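Local coordinates for protein uracil-DNA glycosylase (PDB 6LYJ) that belongs to the uracil-DNA glycosylase superfamily and folds as an alpha/beta domain built around a four-stranded parallel sheet, at residues A120-S125 and N234-A239; L182-F187 and N240-E245; L209-P214 and Q228-N233. One frame throughout, in Å; residues are numbered along the deposited sequence.

From the N terminus, helix 113-125 brings the first partner, residues 120-125, which wait through 108 intervening residues for the start of helix 235-245 to close contact 1. Within that loop the chain lays down strand 186-190, whose start and the residues leading into it, 182-187, meet the later turns of the same helix in contact 2; the segments of contacts 1 and 2 alternate, so the two loops cross. Contact 3 closes the shortest loop and nests inside both, folding the loop 228-233 back on the end of strand 207-211. Between them, two helices, two neighbouring parallel strands and one loop are joined, with direct links such as Glu121 to Gly232 and Phe187 to Leu209.

Contact 1: residues A120-S125 and N234-A239; sequences AELHRS and NHFVLA
Asn234 enters the contact through its backbone: its N donates to Glu121 OE2 at 2.9 Å, approaching from above the carboxylate, 51° out of its plane. The residue sits at the N-cap of helix 235-245, yet its side chain makes no capping bond; OD1 reaches across instead and accepts from Arg124 NH2 at 3.3 Å, with the amide and guanidinium planes steeply inclined to each other. A bend at chi3 (70°) brings that guanidinium back over its own helix, where NE and NH2 grip the two Glu121 oxygens side-on, NH2 to OE2 at 2.9 Å. The side chain of Phe236 packs, while its backbone stays in the polar network. Leu122 CD2 lies over one ring face in a CH-pi contact, 3.5 Å from Phe236 CG, while Trp253 meets the same ring edge-to-face. The backbone N of Phe236 donates to a water at 2.9 Å, and this water in turn donates to Glu121 OE2 and Ser125 OG. Val237 completes the contact with CG2, which rests 3.6 Å from Ser125 O and also touches Ser125 CB. The two helical segments pass 9.6 Å apart with their axes inclined by 60°. Glu121 is thus a buried carboxylate well supplied with donors: OE2 takes Asn234 N, Arg124 NH2 and the water, and OE1 takes Arg124 NE and Gly232 N. Such surroundings, at the positive start of a helix, would probably favour the charged form of the acid, consistent with an electrostatic as well as hydrogen-bonded link between the end of helix 113-125 and the beginning of helix 235-245.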
ATOM      1  N   ALA A 120      14.523  -0.411  -1.893  1.00 15.83           N
ATOM      2  CA  ALA A 120      15.384  -0.803  -3.006  1.00 17.13           C
ATOM      3  C   ALA A 120      15.518   0.324  -4.023  1.00 18.22           C
ATOM      4  O   ALA A 120      16.606   0.572  -4.554  1.00 18.71           O
ATOM      5  CB  ALA A 120      14.841  -2.068  -3.676  1.00 18.23           C
ATOM      6  N   GLU A 121      14.415   1.018  -4.307  1.00 20.45           N
ATOM      7  CA  GLU A 121      14.490   2.144  -5.235  1.00 21.55           C
ATOM      8  C   GLU A 121      15.267   3.311  -4.632  1.00 20.61           C
ATOM      9  O   GLU A 121      16.036   3.982  -5.333  1.00 20.79           O
ATOM     10  CB  GLU A 121      13.085   2.581  -5.648  1.00 24.39           C
ATOM     11  CG  GLU A 121      13.019   3.950  -6.321  1.00 26.37           C
ATOM     12  CD  GLU A 121      13.831   4.047  -7.604  1.00 28.24           C
ATOM     13  OE1 GLU A 121      14.157   3.004  -8.215  1.00 27.28           O
ATOM     14  OE2 GLU A 121      14.142   5.188  -8.009  1.00 28.81           O
ATOM     15  N   LEU A 122      15.106   3.545  -3.328  1.00 17.01           N
ATOM     16  CA  LEU A 122      15.900   4.573  -2.664  1.00 19.01           C
ATOM     17  C   LEU A 122      17.387   4.251  -2.754  1.00 24.32           C
ATOM     18  O   LEU A 122      18.216   5.138  -2.991  1.00 23.87           O
ATOM     19  CB  LEU A 122      15.462   4.707  -1.208  1.00 19.37           C
ATOM     20  CG  LEU A 122      14.228   5.565  -0.930  1.00 17.89           C
ATOM     21  CD1 LEU A 122      13.623   5.159   0.397  1.00 15.80           C
ATOM     22  CD2 LEU A 122      14.567   7.043  -0.929  1.00 17.50           C
ATOM     23  N   HIS A 123      17.740   2.980  -2.552  1.00 26.27           N
ATOM     24  CA  HIS A 123      19.138   2.564  -2.580  1.00 26.20           C
ATOM     25  C   HIS A 123      19.716   2.655  -3.987  1.00 25.77           C
ATOM     26  O   HIS A 123      20.883   3.031  -4.162  1.00 25.20           O
ATOM     27  CB  HIS A 123      19.256   1.143  -2.032  1.00 24.68           C
ATOM     28  CG  HIS A 123      20.663   0.650  -1.920  1.00 34.24           C
ATOM     29  ND1 HIS A 123      21.006  -0.668  -2.126  1.00 38.54           N
ATOM     30  CD2 HIS A 123      21.815   1.297  -1.623  1.00 37.39           C
ATOM     31  CE1 HIS A 123      22.310  -0.812  -1.963  1.00 38.95           C
ATOM     32  NE2 HIS A 123      22.823   0.366  -1.656  1.00 39.36           N
ATOM     33  N   ARG A 124      18.922   2.302  -5.002  1.00 24.48           N
ATOM     34  CA  ARG A 124      19.364   2.473  -6.384  1.00 24.69           C
ATOM     35  C   ARG A 124      19.604   3.942  -6.711  1.00 26.84           C
ATOM     36  O   ARG A 124      20.617   4.296  -7.327  1.00 27.32           O
ATOM     37  CB  ARG A 124      18.334   1.875  -7.347  1.00 24.51           C
ATOM     38  CG  ARG A 124      18.717   1.995  -8.822  1.00 22.54           C
ATOM     39  CD  ARG A 124      17.489   1.958  -9.733  1.00 19.53           C
ATOM     40  NE  ARG A 124      16.673   3.163  -9.613  1.00 24.77           N
ATOM     41  CZ  ARG A 124      16.971   4.332 -10.172  1.00 26.67           C
ATOM     42  NH1 ARG A 124      18.070   4.464 -10.901  1.00 31.12           N
ATOM     43  NH2 ARG A 124      16.167   5.375 -10.006  1.00 25.85           N
ATOM     44  N   SER A 125      18.675   4.815  -6.315  1.00 26.52           N
ATOM     45  CA  SER A 125      18.695   6.202  -6.764  1.00 26.03           C
ATOM     46  C   SER A 125      19.546   7.124  -5.900  1.00 32.76           C
ATOM     47  O   SER A 125      19.989   8.169  -6.394  1.00 33.58           O
ATOM     48  CB  SER A 125      17.265   6.747  -6.828  1.00 24.90           C
ATOM     49  OG  SER A 125      16.649   6.709  -5.554  1.00 24.05           O
ATOM     50  N   ASN A 234      12.823   6.776 -10.068  1.00 20.23           N
ATOM     51  CA  ASN A 234      13.624   7.948  -9.713  1.00 18.00           C
ATOM     52  C   ASN A 234      12.815   8.995  -8.950  1.00 19.75           C
ATOM     53  O   ASN A 234      13.206  10.166  -8.901  1.00 20.71           O
ATOM     54  CB  ASN A 234      14.261   8.574 -10.965  1.00 18.45           C
ATOM     55  CG  ASN A 234      15.638   9.152 -10.701  1.00 33.40           C
ATOM     56  OD1 ASN A 234      16.407   8.616  -9.905  1.00 33.06           O
ATOM     57  ND2 ASN A 234      15.956  10.250 -11.377  1.00 31.94           N
ATOM     58  N   HIS A 235      11.714   8.587  -8.307  1.00 20.89           N
ATOM     59  CA  HIS A 235      10.773   9.559  -7.755  1.00 22.25           C
ATOM     60  C   HIS A 235      11.368  10.363  -6.602  1.00 21.35           C
ATOM     61  O   HIS A 235      11.030  11.541  -6.434  1.00 18.55           O
ATOM     62  CB  HIS A 235       9.504   8.846  -7.284  1.00 20.95           C
ATOM     63  CG  HIS A 235       8.534   8.529  -8.381  1.00 18.72           C
ATOM     64  ND1 HIS A 235       7.279   8.016  -8.134  1.00 17.54           N
ATOM     65  CD2 HIS A 235       8.635   8.646  -9.726  1.00 17.77           C
ATOM     66  CE1 HIS A 235       6.645   7.836  -9.280  1.00 14.44           C
ATOM     67  NE2 HIS A 235       7.447   8.207 -10.261  1.00 15.21           N
ATOM     68  N   PHE A 236      12.238   9.762  -5.791  1.00 20.33           N
ATOM     69  CA  PHE A 236      12.771  10.482  -4.640  1.00 19.50           C
ATOM     70  C   PHE A 236      13.820  11.511  -5.057  1.00 19.86           C
ATOM     71  O   PHE A 236      13.869  12.623  -4.501  1.00 21.30           O
ATOM     72  CB  PHE A 236      13.341   9.481  -3.634  1.00 19.40           C
ATOM     73  CG  PHE A 236      12.318   8.504  -3.128  1.00 21.58           C
ATOM     74  CD1 PHE A 236      11.468   8.845  -2.089  1.00 21.67           C
ATOM     75  CD2 PHE A 236      12.186   7.254  -3.713  1.00 25.56           C
ATOM     76  CE1 PHE A 236      10.517   7.953  -1.632  1.00 21.95           C
ATOM     77  CE2 PHE A 236      11.235   6.357  -3.261  1.00 23.69           C
ATOM     78  CZ  PHE A 236      10.400   6.706  -2.221  1.00 22.39           C
ATOM     79  N   VAL A 237      14.587  11.195  -6.100  1.00 19.43           N
ATOM     80  CA  VAL A 237      15.508  12.168  -6.676  1.00 23.24           C
ATOM     81  C   VAL A 237      14.732  13.302  -7.332  1.00 23.54           C
ATOM     82  O   VAL A 237      15.039  14.481  -7.126  1.00 25.55           O
ATOM     83  CB  VAL A 237      16.459  11.480  -7.672  1.00 26.95           C
ATOM     84  CG1 VAL A 237      17.313  12.512  -8.404  1.00 23.92           C
ATOM     85  CG2 VAL A 237      17.332  10.456  -6.956  1.00 28.28           C
ATOM     86  N   LEU A 238      13.749  12.963  -8.174  1.00 20.32           N
ATOM     87  CA  LEU A 238      12.963  13.999  -8.838  1.00 21.22           C
ATOM     88  C   LEU A 238      12.269  14.890  -7.816  1.00 21.48           C
ATOM     89  O   LEU A 238      12.171  16.110  -8.002  1.00 25.63           O
ATOM     90  CB  LEU A 238      11.945  13.360  -9.783  1.00 22.16           C
ATOM     91  CG  LEU A 238      12.542  12.595 -10.967  1.00 18.42           C
ATOM     92  CD1 LEU A 238      11.454  11.825 -11.708  1.00 18.12           C
ATOM     93  CD2 LEU A 238      13.284  13.541 -11.906  1.00 19.58           C
ATOM     94  N   ALA A 239      11.785  14.294  -6.724  1.00 21.32           N
ATOM     95  CA  ALA A 239      11.128  15.059  -5.673  1.00 20.99           C
ATOM     96  C   ALA A 239      12.084  16.071  -5.058  1.00 25.14           C
ATOM     97  O   ALA A 239      11.743  17.254  -4.911  1.00 17.41           O
ATOM     98  CB  ALA A 239      10.576  14.117  -4.605  1.00 18.15           C
TER
HETATM   99  O   HOH W   1      14.148   7.644  -6.461  1.00 22.59           O
HETATM  100  O   HOH W   2      18.489   7.299 -12.366  1.00 47.56           O

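Contact 2: residues L182-F187 and N240-E245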
ATOM      1  N   LEU A 182      -1.229  24.430  -0.663  1.00 18.74           N
ATOM      2  CA  LEU A 182       0.226  24.431  -0.701  1.00 23.82           C
ATOM      3  C   LEU A 182       0.723  25.096  -1.978  1.00 23.73           C
ATOM      4  O   LEU A 182       0.164  24.897  -3.060  1.00 24.36           O
ATOM      5  CB  LEU A 182       0.767  23.004  -0.606  1.00 21.79           C
ATOM      6  CG  LEU A 182       0.459  22.256   0.695  1.00 25.03           C
ATOM      7  CD1 LEU A 182       0.995  20.832   0.634  1.00 24.64           C
ATOM      8  CD2 LEU A 182       1.025  23.002   1.900  1.00 25.37           C
ATOM      9  N   LYS A 183       1.783  25.896  -1.840  1.00 20.46           N
ATOM     10  CA  LYS A 183       2.354  26.579  -2.997  1.00 20.53           C
ATOM     11  C   LYS A 183       3.073  25.605  -3.924  1.00 22.36           C
ATOM     12  O   LYS A 183       2.974  25.719  -5.152  1.00 22.86           O
ATOM     13  CB  LYS A 183       3.304  27.683  -2.531  1.00 20.64           C
ATOM     14  CG  LYS A 183       3.913  28.510  -3.650  1.00 23.84           C
ATOM     15  CD  LYS A 183       4.868  29.564  -3.097  1.00 22.92           C
ATOM     16  CE  LYS A 183       5.394  30.463  -4.204  1.00 24.16           C
ATOM     17  NZ  LYS A 183       6.176  31.611  -3.665  1.00 25.50           N
ATOM     18  N   ALA A 184       3.800  24.644  -3.358  1.00 18.48           N
ATOM     19  CA  ALA A 184       4.591  23.707  -4.148  1.00 22.27           C
ATOM     20  C   ALA A 184       4.738  22.415  -3.363  1.00 22.99           C
ATOM     21  O   ALA A 184       5.233  22.430  -2.231  1.00 25.18           O
ATOM     22  CB  ALA A 184       5.965  24.293  -4.481  1.00 23.03           C
ATOM     23  N   CYS A 185       4.345  21.301  -3.977  1.00 21.34           N
ATOM     24  CA  CYS A 185       4.322  20.018  -3.294  1.00 19.06           C
ATOM     25  C   CYS A 185       4.543  18.911  -4.316  1.00 17.72           C
ATOM     26  O   CYS A 185       4.207  19.064  -5.491  1.00 17.39           O
ATOM     27  CB  CYS A 185       2.997  19.822  -2.551  1.00 17.10           C
ATOM     28  SG  CYS A 185       2.949  18.401  -1.449  1.00 20.00           S
ATOM     29  N   VAL A 186       5.132  17.801  -3.859  1.00 17.61           N
ATOM     30  CA  VAL A 186       5.303  16.597  -4.670  1.00 20.07           C
ATOM     31  C   VAL A 186       4.266  15.566  -4.247  1.00 18.71           C
ATOM     32  O   VAL A 186       4.017  15.373  -3.049  1.00 17.45           O
ATOM     33  CB  VAL A 186       6.729  16.024  -4.539  1.00 22.37           C
ATOM     34  CG1 VAL A 186       6.890  14.778  -5.409  1.00 21.01           C
ATOM     35  CG2 VAL A 186       7.774  17.073  -4.898  1.00 22.89           C
ATOM     36  N   PHE A 187       3.648  14.910  -5.229  1.00 13.56           N
ATOM     37  CA  PHE A 187       2.677  13.843  -5.003  1.00 14.35           C
ATOM     38  C   PHE A 187       3.162  12.584  -5.710  1.00 14.33           C
ATOM     39  O   PHE A 187       3.370  12.597  -6.929  1.00 17.00           O
ATOM     40  CB  PHE A 187       1.284  14.235  -5.510  1.00 15.80           C
ATOM     41  CG  PHE A 187       0.672  15.402  -4.781  1.00 17.91           C
ATOM     42  CD1 PHE A 187       1.082  16.701  -5.048  1.00 22.31           C
ATOM     43  CD2 PHE A 187      -0.311  15.198  -3.827  1.00 16.19           C
ATOM     44  CE1 PHE A 187       0.521  17.775  -4.377  1.00 20.98           C
ATOM     45  CE2 PHE A 187      -0.875  16.267  -3.151  1.00 17.94           C
ATOM     46  CZ  PHE A 187      -0.459  17.556  -3.428  1.00 18.93           C
ATOM     47  N   ASN A 240      13.295  15.626  -4.686  1.00 23.01           N
ATOM     48  CA  ASN A 240      14.237  16.579  -4.102  1.00 25.15           C
ATOM     49  C   ASN A 240      14.692  17.630  -5.113  1.00 27.53           C
ATOM     50  O   ASN A 240      14.919  18.785  -4.735  1.00 25.13           O
ATOM     51  CB  ASN A 240      15.442  15.854  -3.507  1.00 25.62           C
ATOM     52  CG  ASN A 240      15.225  15.459  -2.055  1.00 26.00           C
ATOM     53  OD1 ASN A 240      14.343  15.998  -1.383  1.00 21.71           O
ATOM     54  ND2 ASN A 240      16.037  14.531  -1.561  1.00 22.46           N
ATOM     55  N   ASN A 241      14.833  17.262  -6.391  1.00 26.59           N
ATOM     56  CA  ASN A 241      15.138  18.265  -7.411  1.00 25.93           C
ATOM     57  C   ASN A 241      14.052  19.331  -7.467  1.00 21.93           C
ATOM     58  O   ASN A 241      14.345  20.531  -7.550  1.00 21.83           O
ATOM     59  CB  ASN A 241      15.309  17.612  -8.784  1.00 22.68           C
ATOM     60  CG  ASN A 241      16.542  16.738  -8.868  1.00 27.65           C
ATOM     61  OD1 ASN A 241      17.434  16.815  -8.022  1.00 32.16           O
ATOM     62  ND2 ASN A 241      16.612  15.914  -9.908  1.00 27.70           N
ATOM     63  N   PHE A 242      12.789  18.904  -7.421  1.00 19.56           N
ATOM     64  CA  PHE A 242      11.684  19.855  -7.428  1.00 19.53           C
ATOM     65  C   PHE A 242      11.760  20.773  -6.217  1.00 22.10           C
ATOM     66  O   PHE A 242      11.673  22.000  -6.346  1.00 22.56           O
ATOM     67  CB  PHE A 242      10.354  19.102  -7.465  1.00 23.55           C
ATOM     68  CG  PHE A 242       9.143  19.989  -7.402  1.00 24.04           C
ATOM     69  CD1 PHE A 242       8.652  20.594  -8.550  1.00 25.27           C
ATOM     70  CD2 PHE A 242       8.473  20.193  -6.203  1.00 18.69           C
ATOM     71  CE1 PHE A 242       7.527  21.404  -8.501  1.00 24.28           C
ATOM     72  CE2 PHE A 242       7.347  20.997  -6.149  1.00 21.10           C
ATOM     73  CZ  PHE A 242       6.873  21.603  -7.300  1.00 20.46           C
ATOM     74  N   LEU A 243      11.962  20.190  -5.031  1.00 22.71           N
ATOM     75  CA  LEU A 243      12.010  20.998  -3.815  1.00 22.48           C
ATOM     76  C   LEU A 243      13.144  22.015  -3.886  1.00 23.46           C
ATOM     77  O   LEU A 243      12.976  23.172  -3.482  1.00 24.60           O
ATOM     78  CB  LEU A 243      12.155  20.098  -2.586  1.00 20.19           C
ATOM     79  CG  LEU A 243      10.987  19.143  -2.307  1.00 22.49           C
ATOM     80  CD1 LEU A 243      11.256  18.279  -1.076  1.00 18.88           C
ATOM     81  CD2 LEU A 243       9.683  19.918  -2.148  1.00 19.24           C
ATOM     82  N   ARG A 244      14.304  21.604  -4.402  1.00 25.86           N
ATOM     83  CA  ARG A 244      15.421  22.532  -4.539  1.00 27.25           C
ATOM     84  C   ARG A 244      15.074  23.657  -5.506  1.00 30.05           C
ATOM     85  O   ARG A 244      15.365  24.829  -5.241  1.00 31.73           O
ATOM     86  CB  ARG A 244      16.676  21.802  -5.019  1.00 27.48           C
ATOM     87  CG  ARG A 244      17.888  22.724  -5.130  1.00 30.13           C
ATOM     88  CD  ARG A 244      19.187  21.978  -5.423  1.00 29.90           C
ATOM     89  NE  ARG A 244      19.093  21.124  -6.604  1.00 30.59           N
ATOM     90  CZ  ARG A 244      18.943  19.805  -6.575  1.00 31.07           C
ATOM     91  NH1 ARG A 244      18.883  19.122  -7.711  1.00 26.77           N
ATOM     92  NH2 ARG A 244      18.856  19.171  -5.415  1.00 36.48           N
ATOM     93  N   GLU A 245      14.441  23.313  -6.631  1.00 30.48           N
ATOM     94  CA  GLU A 245      14.038  24.321  -7.610  1.00 32.06           C
ATOM     95  C   GLU A 245      13.072  25.339  -7.009  1.00 28.37           C
ATOM     96  O   GLU A 245      13.117  26.526  -7.356  1.00 31.42           O
ATOM     97  CB  GLU A 245      13.418  23.632  -8.826  1.00 37.87           C
ATOM     98  CG  GLU A 245      12.762  24.564  -9.829  1.00 47.60           C
ATOM     99  CD  GLU A 245      11.893  23.818 -10.825  1.00 56.08           C
ATOM    100  OE1 GLU A 245      10.831  24.354 -11.205  1.00 59.25           O
ATOM    101  OE2 GLU A 245      12.265  22.691 -11.216  1.00 58.06           O
TER
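With chi1 at 177°, Phe242 carries its ring off helix 235-245 and toward the chain that leads into strand 186-190; Val186, with CG1 swung opposite its backbone N (chi1 -179°), leaves CG2 facing that ring. This is helix-on-sheet packing in the alpha/beta fold of the family, the last helix lying against a parallel sheet. Val186 and Phe242 run past each other in opposite directions, and CG2 of the valine comes to 3.5 Å from Phe242 CD2. The same methyl also reaches Leu243 CD2, more loosely, at 4.4 Å, so one valine branch bridges two successive helix residues. Farther out along the ring, Ala184 CB meets Phe242 CE2 at 3.9 Å. The contact is apolar in its side chains, and Cys185 makes a backbone hydrogen bond with Leu207 just ahead of strand 186-190. Strand 207-211 adds to the surroundings: Leu207 touches Phe242 and Leu209 touches Val186, so the helix covers two neighbouring strands. Cys185 turns its CB away from the helix, leaving its backbone beside the aromatic ring; Cys185 N lies at the ring's edge, near its plane, 3.7 Å from Phe242 CE2.

Contact 3: residues L209-P214 and Q228-N233; sequences LTSQHP and QKFLGN
Gln212 and Gln228 join the two backbones: Gln212 N donates to Gln228 O at 2.9 Å in a nearly straight bond, just where strand 207-211 ends. Two further hydrogen bonds come from side chains. Asn233 ND2, with the acceptor in its amide plane, gives to Ser211 OG at 3.2 Å, and that hydroxyl in turn donates a hydrogen bond to Gln212 O. Lys229 bends at chi2 (-80°) and again at chi4, which folds its chain back so that NZ meets Gln212 OE1 at 2.8 Å, in the carbonyl plane on a lone pair; NZ also reaches Ala218 O. A water accepts from Phe230 N nearby. Packing is centred on the Phe230 ring, held between two partners. Pro214 CB stands over the middle of one face, 3.6 Å from Phe230 CE1, as a CH-pi contact, and Asn233 ND2 lies over the rim of the opposite face. From Phe230 to Asn233 the chain makes a type II beta turn, with Gly232 at a positive phi that suits glycine. Around this loop, Trp190 of strand 186-190 meets the Phe230 ring edge-to-face, Ile118 and Glu121 of helix 113-125 pack against it, and Asn233 OD1 accepts from His235 N where helix 235-245 begins.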
ATOM      1  N   LEU A 209       4.180  12.617  -9.604  1.00 17.13           N
ATOM      2  CA  LEU A 209       5.004  11.495 -10.029  1.00 18.02           C
ATOM      3  C   LEU A 209       4.177  10.218  -9.976  1.00 21.08           C
ATOM      4  O   LEU A 209       3.561   9.913  -8.948  1.00 19.16           O
ATOM      5  CB  LEU A 209       6.243  11.363  -9.140  1.00 19.39           C
ATOM      6  CG  LEU A 209       7.149  12.596  -9.052  1.00 22.70           C
ATOM      7  CD1 LEU A 209       8.198  12.425  -7.965  1.00 21.59           C
ATOM      8  CD2 LEU A 209       7.814  12.849 -10.399  1.00 16.24           C
ATOM      9  N   THR A 210       4.162   9.478 -11.081  1.00 16.96           N
ATOM     10  CA  THR A 210       3.391   8.249 -11.175  1.00 20.40           C
ATOM     11  C   THR A 210       4.290   7.111 -11.628  1.00 22.90           C
ATOM     12  O   THR A 210       5.278   7.318 -12.339  1.00 23.98           O
ATOM     13  CB  THR A 210       2.216   8.381 -12.154  1.00 19.13           C
ATOM     14  OG1 THR A 210       2.721   8.576 -13.478  1.00 22.89           O
ATOM     15  CG2 THR A 210       1.325   9.557 -11.778  1.00 16.65           C
ATOM     16  N   SER A 211       3.934   5.903 -11.205  1.00 23.44           N
ATOM     17  CA  SER A 211       4.601   4.684 -11.647  1.00 22.71           C
ATOM     18  C   SER A 211       3.735   3.505 -11.226  1.00 23.09           C
ATOM     19  O   SER A 211       2.705   3.668 -10.564  1.00 22.42           O
ATOM     20  CB  SER A 211       6.014   4.564 -11.069  1.00 18.84           C
ATOM     21  OG  SER A 211       5.980   4.159  -9.713  1.00 19.94           O
ATOM     22  N   GLN A 212       4.172   2.310 -11.611  1.00 19.24           N
ATOM     23  CA  GLN A 212       3.558   1.101 -11.089  1.00 19.03           C
ATOM     24  C   GLN A 212       3.789   0.994  -9.585  1.00 16.88           C
ATOM     25  O   GLN A 212       4.655   1.657  -9.009  1.00 19.91           O
ATOM     26  CB  GLN A 212       4.111  -0.134 -11.794  1.00 22.22           C
ATOM     27  CG  GLN A 212       3.550  -0.334 -13.184  1.00 29.30           C
ATOM     28  CD  GLN A 212       4.004  -1.635 -13.799  1.00 38.17           C
ATOM     29  OE1 GLN A 212       5.089  -2.130 -13.500  1.00 40.60           O
ATOM     30  NE2 GLN A 212       3.171  -2.204 -14.659  1.00 39.08           N
ATOM     31  N   HIS A 213       3.005   0.127  -8.957  1.00 17.88           N
ATOM     32  CA  HIS A 213       3.058  -0.049  -7.519  1.00 16.46           C
ATOM     33  C   HIS A 213       4.375  -0.717  -7.121  1.00 15.38           C
ATOM     34  O   HIS A 213       4.923  -1.520  -7.878  1.00 16.83           O
ATOM     35  CB  HIS A 213       1.874  -0.901  -7.068  1.00 19.15           C
ATOM     36  CG  HIS A 213       1.559  -0.791  -5.610  1.00 20.39           C
ATOM     37  ND1 HIS A 213       2.191  -1.554  -4.652  1.00 17.86           N
ATOM     38  CD2 HIS A 213       0.672  -0.012  -4.947  1.00 19.02           C
ATOM     39  CE1 HIS A 213       1.709  -1.249  -3.462  1.00 16.96           C
ATOM     40  NE2 HIS A 213       0.783  -0.318  -3.613  1.00 18.37           N
ATOM     41  N   PRO A 214       4.918  -0.387  -5.945  1.00 15.57           N
ATOM     42  CA  PRO A 214       6.153  -1.045  -5.493  1.00 18.39           C
ATOM     43  C   PRO A 214       5.975  -2.495  -5.073  1.00 21.76           C
ATOM     44  O   PRO A 214       6.977  -3.149  -4.760  1.00 20.73           O
ATOM     45  CB  PRO A 214       6.585  -0.178  -4.303  1.00 15.66           C
ATOM     46  CG  PRO A 214       5.292   0.377  -3.778  1.00 17.20           C
ATOM     47  CD  PRO A 214       4.500   0.681  -5.017  1.00 12.58           C
ATOM     48  N   GLN A 228       5.600   3.344 -16.159  1.00 41.20           N
ATOM     49  CA  GLN A 228       6.968   3.017 -15.792  1.00 35.07           C
ATOM     50  C   GLN A 228       6.994   2.107 -14.564  1.00 26.29           C
ATOM     51  O   GLN A 228       6.119   2.170 -13.698  1.00 21.36           O
ATOM     52  CB  GLN A 228       7.740   4.315 -15.556  1.00 40.90           C
ATOM     53  CG  GLN A 228       8.776   4.291 -14.469  1.00 46.73           C
ATOM     54  CD  GLN A 228       9.568   5.575 -14.423  1.00 52.86           C
ATOM     55  OE1 GLN A 228       9.043   6.626 -14.057  1.00 53.82           O
ATOM     56  NE2 GLN A 228      10.839   5.503 -14.804  1.00 56.89           N
ATOM     57  N   LYS A 229       7.991   1.226 -14.518  1.00 22.85           N
ATOM     58  CA  LYS A 229       8.174   0.354 -13.363  1.00 27.22           C
ATOM     59  C   LYS A 229       8.542   1.157 -12.120  1.00 25.43           C
ATOM     60  O   LYS A 229       9.150   2.227 -12.201  1.00 24.83           O
ATOM     61  CB  LYS A 229       9.280  -0.666 -13.644  1.00 31.51           C
ATOM     62  CG  LYS A 229       8.873  -1.761 -14.596  1.00 37.68           C
ATOM     63  CD  LYS A 229       8.075  -2.802 -13.857  1.00 44.27           C
ATOM     64  CE  LYS A 229       7.684  -3.948 -14.757  1.00 50.42           C
ATOM     65  NZ  LYS A 229       6.347  -4.445 -14.351  1.00 51.30           N
ATOM     66  N   PHE A 230       8.161   0.632 -10.952  1.00 23.15           N
ATOM     67  CA  PHE A 230       8.524   1.307  -9.710  1.00 18.67           C
ATOM     68  C   PHE A 230      10.039   1.392  -9.568  1.00 22.93           C
ATOM     69  O   PHE A 230      10.600   2.481  -9.405  1.00 22.63           O
ATOM     70  CB  PHE A 230       7.910   0.610  -8.497  1.00 20.84           C
ATOM     71  CG  PHE A 230       8.177   1.335  -7.208  1.00 20.53           C
ATOM     72  CD1 PHE A 230       7.330   2.343  -6.779  1.00 20.04           C
ATOM     73  CD2 PHE A 230       9.304   1.044  -6.451  1.00 21.58           C
ATOM     74  CE1 PHE A 230       7.585   3.031  -5.603  1.00 19.16           C
ATOM     75  CE2 PHE A 230       9.563   1.724  -5.277  1.00 22.15           C
ATOM     76  CZ  PHE A 230       8.705   2.720  -4.852  1.00 19.55           C
ATOM     77  N   LEU A 231      10.716   0.245  -9.596  1.00 21.44           N
ATOM     78  CA  LEU A 231      12.171   0.250  -9.541  1.00 27.17           C
ATOM     79  C   LEU A 231      12.719   0.968 -10.765  1.00 29.50           C
ATOM     80  O   LEU A 231      12.472   0.553 -11.901  1.00 31.11           O
ATOM     81  CB  LEU A 231      12.708  -1.179  -9.467  1.00 27.94           C
ATOM     82  CG  LEU A 231      14.224  -1.298  -9.305  1.00 30.16           C
ATOM     83  CD1 LEU A 231      14.660  -0.813  -7.930  1.00 28.04           C
ATOM     84  CD2 LEU A 231      14.679  -2.728  -9.541  1.00 33.74           C
ATOM     85  N   GLY A 232      13.453   2.053 -10.536  1.00 25.54           N
ATOM     86  CA  GLY A 232      13.889   2.907 -11.617  1.00 21.31           C
ATOM     87  C   GLY A 232      13.048   4.147 -11.832  1.00 22.44           C
ATOM     88  O   GLY A 232      13.365   4.935 -12.730  1.00 25.51           O
ATOM     89  N   ASN A 233      11.983   4.349 -11.052  1.00 18.30           N
ATOM     90  CA  ASN A 233      11.127   5.501 -11.308  1.00 23.97           C
ATOM     91  C   ASN A 233      11.784   6.817 -10.906  1.00 23.03           C
ATOM     92  O   ASN A 233      11.337   7.875 -11.362  1.00 23.69           O
ATOM     93  CB  ASN A 233       9.763   5.335 -10.615  1.00 22.56           C
ATOM     94  CG  ASN A 233       9.844   5.357  -9.091  1.00 15.34           C
ATOM     95  OD1 ASN A 233      10.852   5.734  -8.498  1.00 18.19           O
ATOM     96  ND2 ASN A 233       8.754   4.963  -8.454  1.00 15.79           N
TER
HETATM   97  O   HOH W   3       4.516   6.507 -15.274  1.00 55.68           O
HETATM   98  O   HOH W   4       7.178  -2.000 -10.736  1.00 22.81           O